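Local coordinates for S.cerevisiae chromosome XVI reading frame ORF YPL253c (Saccharomyces cerevisiae, PDB 2O0A), which recruits the minus-end-directed motor Kar3 to microtubules, cross-links antiparallel microtubules as its heterodimer partner, and carries a kinesin-like motor homology domain that lacks a nucleotide-binding site, at residues A[27-32]-A[63-68]; A[57-62]-A[281-286]. All coordinates share one frame; numbering follows the deposited sequence.

Contact 1 of 2, residues A[27-32]-A[63-68]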
loop_
_atom_site.group_PDB
_atom_site.type_symbol
_atom_site.label_atom_id
_atom_site.label_comp_id
_atom_site.label_asym_id
_atom_site.label_seq_id
_atom_site.Cartn_x
_atom_site.Cartn_y
_atom_site.Cartn_z
ATOM N N ARG A 27 0.467 -4.802 -9.906
ATOM C CA ARG A 27 1.616 -4.776 -9.003
ATOM C C ARG A 27 1.319 -5.509 -7.704
ATOM O O ARG A 27 0.320 -5.237 -7.032
ATOM C CB ARG A 27 2.008 -3.328 -8.694
ATOM C CG ARG A 27 2.751 -2.650 -9.804
ATOM C CD ARG A 27 2.871 -1.153 -9.551
ATOM N NE ARG A 27 3.608 -0.518 -10.640
ATOM C CZ ARG A 27 3.067 -0.156 -11.799
ATOM N NH1 ARG A 27 1.782 -0.381 -12.049
ATOM N NH2 ARG A 27 3.818 0.421 -12.723
ATOM N N CYS A 28 2.197 -6.457 -7.371
ATOM C CA CYS A 28 2.091 -7.237 -6.136
ATOM C C CYS A 28 3.494 -7.569 -5.648
ATOM O O CYS A 28 4.270 -8.263 -6.317
ATOM C CB CYS A 28 1.255 -8.490 -6.356
ATOM S SG CYS A 28 0.886 -9.402 -4.850
ATOM N N TYR A 29 3.837 -7.006 -4.493
ATOM C CA TYR A 29 5.165 -7.115 -3.931
ATOM C C TYR A 29 5.097 -7.814 -2.600
ATOM O O TYR A 29 4.152 -7.596 -1.859
ATOM C CB TYR A 29 5.724 -5.708 -3.719
ATOM C CG TYR A 29 6.116 -5.032 -5.018
ATOM C CD1 TYR A 29 7.455 -4.907 -5.350
ATOM C CD2 TYR A 29 5.149 -4.516 -5.906
ATOM C CE1 TYR A 29 7.844 -4.286 -6.536
ATOM C CE2 TYR A 29 5.532 -3.894 -7.096
ATOM C CZ TYR A 29 6.870 -3.789 -7.394
ATOM O OH TYR A 29 7.268 -3.173 -8.565
ATOM N N ALA A 30 6.087 -8.658 -2.303
ATOM C CA ALA A 30 6.171 -9.302 -0.991
ATOM C C ALA A 30 7.274 -8.643 -0.189
ATOM O O ALA A 30 8.400 -8.506 -0.673
ATOM C CB ALA A 30 6.459 -10.800 -1.153
ATOM N N TYR A 31 6.957 -8.223 1.030
ATOM C CA TYR A 31 7.921 -7.595 1.915
ATOM C C TYR A 31 8.043 -8.557 3.091
ATOM O O TYR A 31 7.112 -8.700 3.880
ATOM C CB TYR A 31 7.364 -6.231 2.328
ATOM C CG TYR A 31 8.303 -5.259 3.002
ATOM C CD1 TYR A 31 9.695 -5.430 2.987
ATOM C CD2 TYR A 31 7.795 -4.116 3.612
ATOM C CE1 TYR A 31 10.535 -4.504 3.605
ATOM C CE2 TYR A 31 8.615 -3.192 4.212
ATOM C CZ TYR A 31 9.985 -3.380 4.205
ATOM O OH TYR A 31 10.765 -2.438 4.839
ATOM N N VAL A 32 9.184 -9.227 3.198
ATOM C CA VAL A 32 9.232 -10.464 3.986
ATOM C C VAL A 32 10.222 -10.404 5.137
ATOM O O VAL A 32 11.303 -9.822 4.993
ATOM C CB VAL A 32 9.535 -11.703 3.087
ATOM C CG1 VAL A 32 8.536 -11.826 1.934
ATOM C CG2 VAL A 32 10.980 -11.698 2.585
ATOM N N ARG A 63 8.516 -8.177 -7.063
ATOM C CA ARG A 63 9.772 -8.261 -6.333
ATOM C C ARG A 63 9.478 -8.791 -4.932
ATOM O O ARG A 63 8.418 -8.503 -4.367
ATOM C CB ARG A 63 10.453 -6.886 -6.282
ATOM C CG ARG A 63 11.777 -6.859 -5.541
ATOM C CD ARG A 63 12.652 -5.713 -5.990
ATOM N NE ARG A 63 13.215 -5.873 -7.339
ATOM C CZ ARG A 63 14.266 -6.636 -7.637
ATOM N NH1 ARG A 63 14.881 -7.344 -6.695
ATOM N NH2 ARG A 63 14.708 -6.688 -8.888
ATOM N N VAL A 64 10.414 -9.578 -4.406
ATOM C CA VAL A 64 10.424 -10.053 -3.019
ATOM C C VAL A 64 11.504 -9.270 -2.291
ATOM O O VAL A 64 12.684 -9.282 -2.660
ATOM C CB VAL A 64 10.666 -11.586 -2.941
ATOM C CG1 VAL A 64 10.876 -12.025 -1.490
ATOM C CG2 VAL A 64 9.485 -12.297 -3.565
ATOM N N ILE A 65 11.080 -8.540 -1.271
ATOM C CA ILE A 65 11.920 -7.567 -0.607
ATOM C C ILE A 65 12.232 -8.019 0.810
ATOM O O ILE A 65 11.322 -8.183 1.610
ATOM C CB ILE A 65 11.183 -6.186 -0.556
ATOM C CG1 ILE A 65 10.879 -5.685 -1.970
ATOM C CG2 ILE A 65 11.995 -5.167 0.210
ATOM C CD1 ILE A 65 9.790 -4.602 -2.013
ATOM N N PRO A 66 13.523 -8.195 1.138
ATOM C CA PRO A 66 13.871 -8.643 2.487
ATOM C C PRO A 66 13.926 -7.504 3.506
ATOM O O PRO A 66 14.759 -6.600 3.389
ATOM C CB PRO A 66 15.257 -9.274 2.291
ATOM C CG PRO A 66 15.841 -8.527 1.131
ATOM C CD PRO A 66 14.711 -8.009 0.285
ATOM N N HIS A 67 13.054 -7.568 4.505
ATOM C CA HIS A 67 12.995 -6.562 5.559
ATOM C C HIS A 67 14.289 -6.431 6.392
ATOM O O HIS A 67 14.599 -5.355 6.880
ATOM C CB HIS A 67 11.793 -6.822 6.474
ATOM C CG HIS A 67 11.483 -5.694 7.410
ATOM N ND1 HIS A 67 10.489 -4.771 7.160
ATOM C CD2 HIS A 67 12.015 -5.358 8.611
ATOM C CE1 HIS A 67 10.439 -3.904 8.153
ATOM N NE2 HIS A 67 11.356 -4.234 9.045
ATOM N N LEU A 68 15.058 -7.508 6.545
ATOM C CA LEU A 68 16.320 -7.381 7.279
ATOM C C LEU A 68 17.333 -6.544 6.508
ATOM O O LEU A 68 18.283 -6.028 7.093
ATOM C CB LEU A 68 16.913 -8.748 7.640
ATOM C CG LEU A 68 17.220 -9.722 6.503
ATOM C CD1 LEU A 68 18.540 -9.386 5.814
ATOM C CD2 LEU A 68 17.239 -11.156 7.043
HETATM O O HOH W 1 13.951 -10.192 6.811
#
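A30 and V32 of strand 27-32 pair in parallel with 63-68 through four backbone hydrogen bonds. A30 N donates to R63 O and A30 O accepts from I65 N, the latter at 2.7 Å; V32 N then reaches I65 O at 2.9 Å, and V32 O takes H67 N just beyond the end of strand 63-66. A water also donates to V32 O and accepts from L68 N, so this carbonyl holds H67 N directly and L68 N through the water.

Apolar contacts form on both faces. On one, Y29 CE1 lies 3.7 Å from R63 CB, and Y31 CD1 rests 3.6 Å from I65 CG2. On the other, V64 CG2 meets A30 CB while V64 CG1 meets V32 CG2, each at 4.1 Å.

Y31 has CG anti to the backbone N (chi1 -167°), which carries its ring along the strand to H67. The two rings meet obliquely, planes at 43°, and the Y31 hydroxyl is hydrogen-bonded to V70 O.

Strand 63-66 is an edge strand of the central sheet of the motor homology domain, and 27-32 lies between it and strand 265-270. Helix 72-89 packs against Y31 and H67, and helix 276-289 lies against C28.

Contact 2 of 2, residues A[57-62]-A[281-286]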
loop_
_atom_site.group_PDB
_atom_site.type_symbol
_atom_site.label_atom_id
_atom_site.label_comp_id
_atom_site.label_asym_id
_atom_site.label_seq_id
_atom_site.Cartn_x
_atom_site.Cartn_y
_atom_site.Cartn_z
ATOM N N HIS A 57 4.937 -25.547 -4.428
ATOM C CA HIS A 57 4.165 -24.492 -5.102
ATOM C C HIS A 57 4.975 -23.206 -5.252
ATOM O O HIS A 57 5.565 -22.726 -4.284
ATOM C CB HIS A 57 2.858 -24.188 -4.369
ATOM C CG HIS A 57 1.871 -23.426 -5.198
ATOM N ND1 HIS A 57 0.594 -23.881 -5.437
ATOM C CD2 HIS A 57 1.976 -22.242 -5.851
ATOM C CE1 HIS A 57 -0.045 -23.012 -6.201
ATOM N NE2 HIS A 57 0.771 -22.009 -6.465
ATOM N N VAL A 58 4.969 -22.658 -6.466
ATOM C CA VAL A 58 5.693 -21.427 -6.808
ATOM C C VAL A 58 4.789 -20.190 -6.764
ATOM O O VAL A 58 3.757 -20.129 -7.457
ATOM C CB VAL A 58 6.362 -21.544 -8.216
ATOM C CG1 VAL A 58 7.084 -20.279 -8.583
ATOM C CG2 VAL A 58 7.330 -22.731 -8.249
ATOM N N TYR A 59 5.192 -19.212 -5.945
ATOM C CA TYR A 59 4.501 -17.926 -5.844
ATOM C C TYR A 59 5.428 -16.808 -6.301
ATOM O O TYR A 59 6.457 -16.566 -5.692
ATOM C CB TYR A 59 4.030 -17.671 -4.409
ATOM C CG TYR A 59 3.044 -18.698 -3.909
ATOM C CD1 TYR A 59 1.696 -18.582 -4.202
ATOM C CD2 TYR A 59 3.475 -19.795 -3.146
ATOM C CE1 TYR A 59 0.784 -19.523 -3.741
ATOM C CE2 TYR A 59 2.570 -20.742 -2.686
ATOM C CZ TYR A 59 1.232 -20.598 -2.999
ATOM O OH TYR A 59 0.322 -21.518 -2.550
ATOM N N LYS A 60 5.042 -16.148 -7.385
ATOM C CA LYS A 60 5.834 -15.057 -7.948
ATOM C C LYS A 60 5.272 -13.693 -7.548
ATOM O O LYS A 60 4.072 -13.553 -7.268
ATOM C CB LYS A 60 5.906 -15.172 -9.472
ATOM C CG LYS A 60 6.551 -16.466 -9.940
ATOM C CD LYS A 60 6.915 -16.401 -11.404
ATOM C CE LYS A 60 6.682 -17.743 -12.072
ATOM N NZ LYS A 60 6.596 -17.610 -13.552
ATOM N N PHE A 61 6.166 -12.706 -7.535
ATOM C CA PHE A 61 5.830 -11.330 -7.187
ATOM C C PHE A 61 6.641 -10.433 -8.100
ATOM O O PHE A 61 7.659 -10.858 -8.662
ATOM C CB PHE A 61 6.237 -11.049 -5.746
ATOM C CG PHE A 61 5.431 -11.815 -4.728
ATOM C CD1 PHE A 61 4.317 -11.237 -4.139
ATOM C CD2 PHE A 61 5.793 -13.110 -4.371
ATOM C CE1 PHE A 61 3.565 -11.938 -3.215
ATOM C CE2 PHE A 61 5.042 -13.828 -3.441
ATOM C CZ PHE A 61 3.929 -13.236 -2.859
ATOM N N ASN A 62 6.227 -9.177 -8.244
ATOM C CA ASN A 62 7.063 -8.265 -9.007
ATOM C C ASN A 62 8.460 -8.171 -8.390
ATOM O O ASN A 62 9.474 -8.119 -9.106
ATOM C CB ASN A 62 6.384 -6.899 -9.149
ATOM C CG ASN A 62 5.079 -6.993 -9.919
ATOM O OD1 ASN A 62 4.017 -6.817 -9.358
ATOM N ND2 ASN A 62 5.160 -7.342 -11.200
ATOM N N THR A 281 -1.596 -17.561 -1.296
ATOM C CA THR A 281 -2.743 -17.828 -2.165
ATOM C C THR A 281 -3.397 -16.543 -2.694
ATOM O O THR A 281 -3.715 -16.428 -3.876
ATOM C CB THR A 281 -3.770 -18.727 -1.452
ATOM O OG1 THR A 281 -3.153 -19.989 -1.191
ATOM C CG2 THR A 281 -5.027 -18.931 -2.320
ATOM N N ILE A 282 -3.569 -15.569 -1.814
ATOM C CA ILE A 282 -4.174 -14.295 -2.191
ATOM C C ILE A 282 -3.308 -13.566 -3.205
ATOM O O ILE A 282 -3.828 -12.996 -4.165
ATOM C CB ILE A 282 -4.480 -13.446 -0.949
ATOM C CG1 ILE A 282 -5.550 -14.171 -0.124
ATOM C CG2 ILE A 282 -4.961 -12.039 -1.347
ATOM C CD1 ILE A 282 -5.847 -13.575 1.215
ATOM N N SER A 283 -1.994 -13.642 -3.015
ATOM C CA SER A 283 -1.055 -13.015 -3.942
ATOM C C SER A 283 -1.253 -13.542 -5.363
ATOM O O SER A 283 -1.122 -12.793 -6.335
ATOM C CB SER A 283 0.395 -13.181 -3.462
ATOM O OG SER A 283 0.910 -14.478 -3.737
ATOM N N GLU A 284 -1.583 -14.827 -5.494
ATOM C CA GLU A 284 -1.862 -15.374 -6.831
ATOM C C GLU A 284 -3.165 -14.845 -7.455
ATOM O O GLU A 284 -3.214 -14.569 -8.655
ATOM C CB GLU A 284 -1.836 -16.911 -6.831
ATOM C CG GLU A 284 -1.645 -17.500 -8.227
ATOM C CD GLU A 284 -1.561 -19.017 -8.247
ATOM O OE1 GLU A 284 -0.931 -19.603 -7.340
ATOM O OE2 GLU A 284 -2.115 -19.624 -9.187
ATOM N N GLU A 285 -4.203 -14.688 -6.644
ATOM C CA GLU A 285 -5.468 -14.122 -7.099
ATOM C C GLU A 285 -5.333 -12.657 -7.518
ATOM O O GLU A 285 -5.919 -12.226 -8.507
ATOM C CB GLU A 285 -6.511 -14.223 -6.000
ATOM C CG GLU A 285 -6.875 -15.633 -5.579
ATOM C CD GLU A 285 -7.917 -15.595 -4.507
ATOM O OE1 GLU A 285 -7.568 -15.225 -3.362
ATOM O OE2 GLU A 285 -9.094 -15.899 -4.809
ATOM N N VAL A 286 -4.561 -11.894 -6.747
ATOM C CA VAL A 286 -4.311 -10.497 -7.080
ATOM C C VAL A 286 -3.722 -10.360 -8.484
ATOM O O VAL A 286 -4.156 -9.504 -9.264
ATOM C CB VAL A 286 -3.375 -9.829 -6.035
ATOM C CG1 VAL A 286 -2.791 -8.499 -6.564
ATOM C CG2 VAL A 286 -4.111 -9.621 -4.726
HETATM O O HOH W 2 1.515 -18.909 -8.063
HETATM O O HOH W 3 -2.381 -21.308 -3.296
HETATM O O HOH W 4 1.989 -15.044 -6.158
#
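A single His-carboxylate hydrogen bond, H57 to E284, directly joins 57-62 to 281-286, while three waters bridge V58, Y59 and K60 of the strand to 281-286. Strand 58-60 is an outermost strand of the small three-stranded antiparallel sheet 41-44, 49-52, 58-60, and the helix is the C-terminal one of this kinesin-like motor homology domain. The short strand and helix axes pass 8.4 Å apart at 53°, a separation bridged by side chains and waters.

H57 NE2 donates to E284 OE1 at 3.1 Å, using the syn lone pair of that oxygen. The bond is bent, with 144° at the hydrogen, and the oxygen sits 19° out of the imidazole plane. E284 holds CG anti to the backbone N and stays straight beyond it, an extended chain that brings the carboxylate across to H57. Such a partner would be expected to favour a protonated imidazole. The H57 ring also lies against Y59, whose OH stands 3.6 Å above the centre of the imidazole plane.

One water donates to V58 O and, weakly, to E284 OE1. Another joins Y59 OH to T281 OG1, hydroxyls that are 4.0 Å apart and lie on side chains running side by side.

Deeper in, the CE1 and CZ atoms of F61 meet S283 obliquely, with CE1 3.4 Å from S283 CB. The F61 ring also touches C28 and A30, which brings the helix contact up to the central sheet. S283 OG bonds back to L280 O within the helix and accepts from the third water at 2.7 Å, and that water donates to K60 O as well.

How the contacts relate
From the N terminus, helix 4-23 leads into strand 27-32, and the chain then leaves the central sheet to build the small sheet 41-44, 49-52, 58-60. Contact 1 closes this excursion when 63-66 returns beside 27-32. Contact 2 starts inside that loop, at 57-62, and closes only 219 residues later on helix 276-289, so the two contacts cross along the chain instead of nesting. They meet where strand 58-60 runs on into 63-66: N62 OD1 probably accepts a hydrogen bond from C28 N at 2.7 Å. Together they tie the small sheet to both the central sheet and the C-terminal helix.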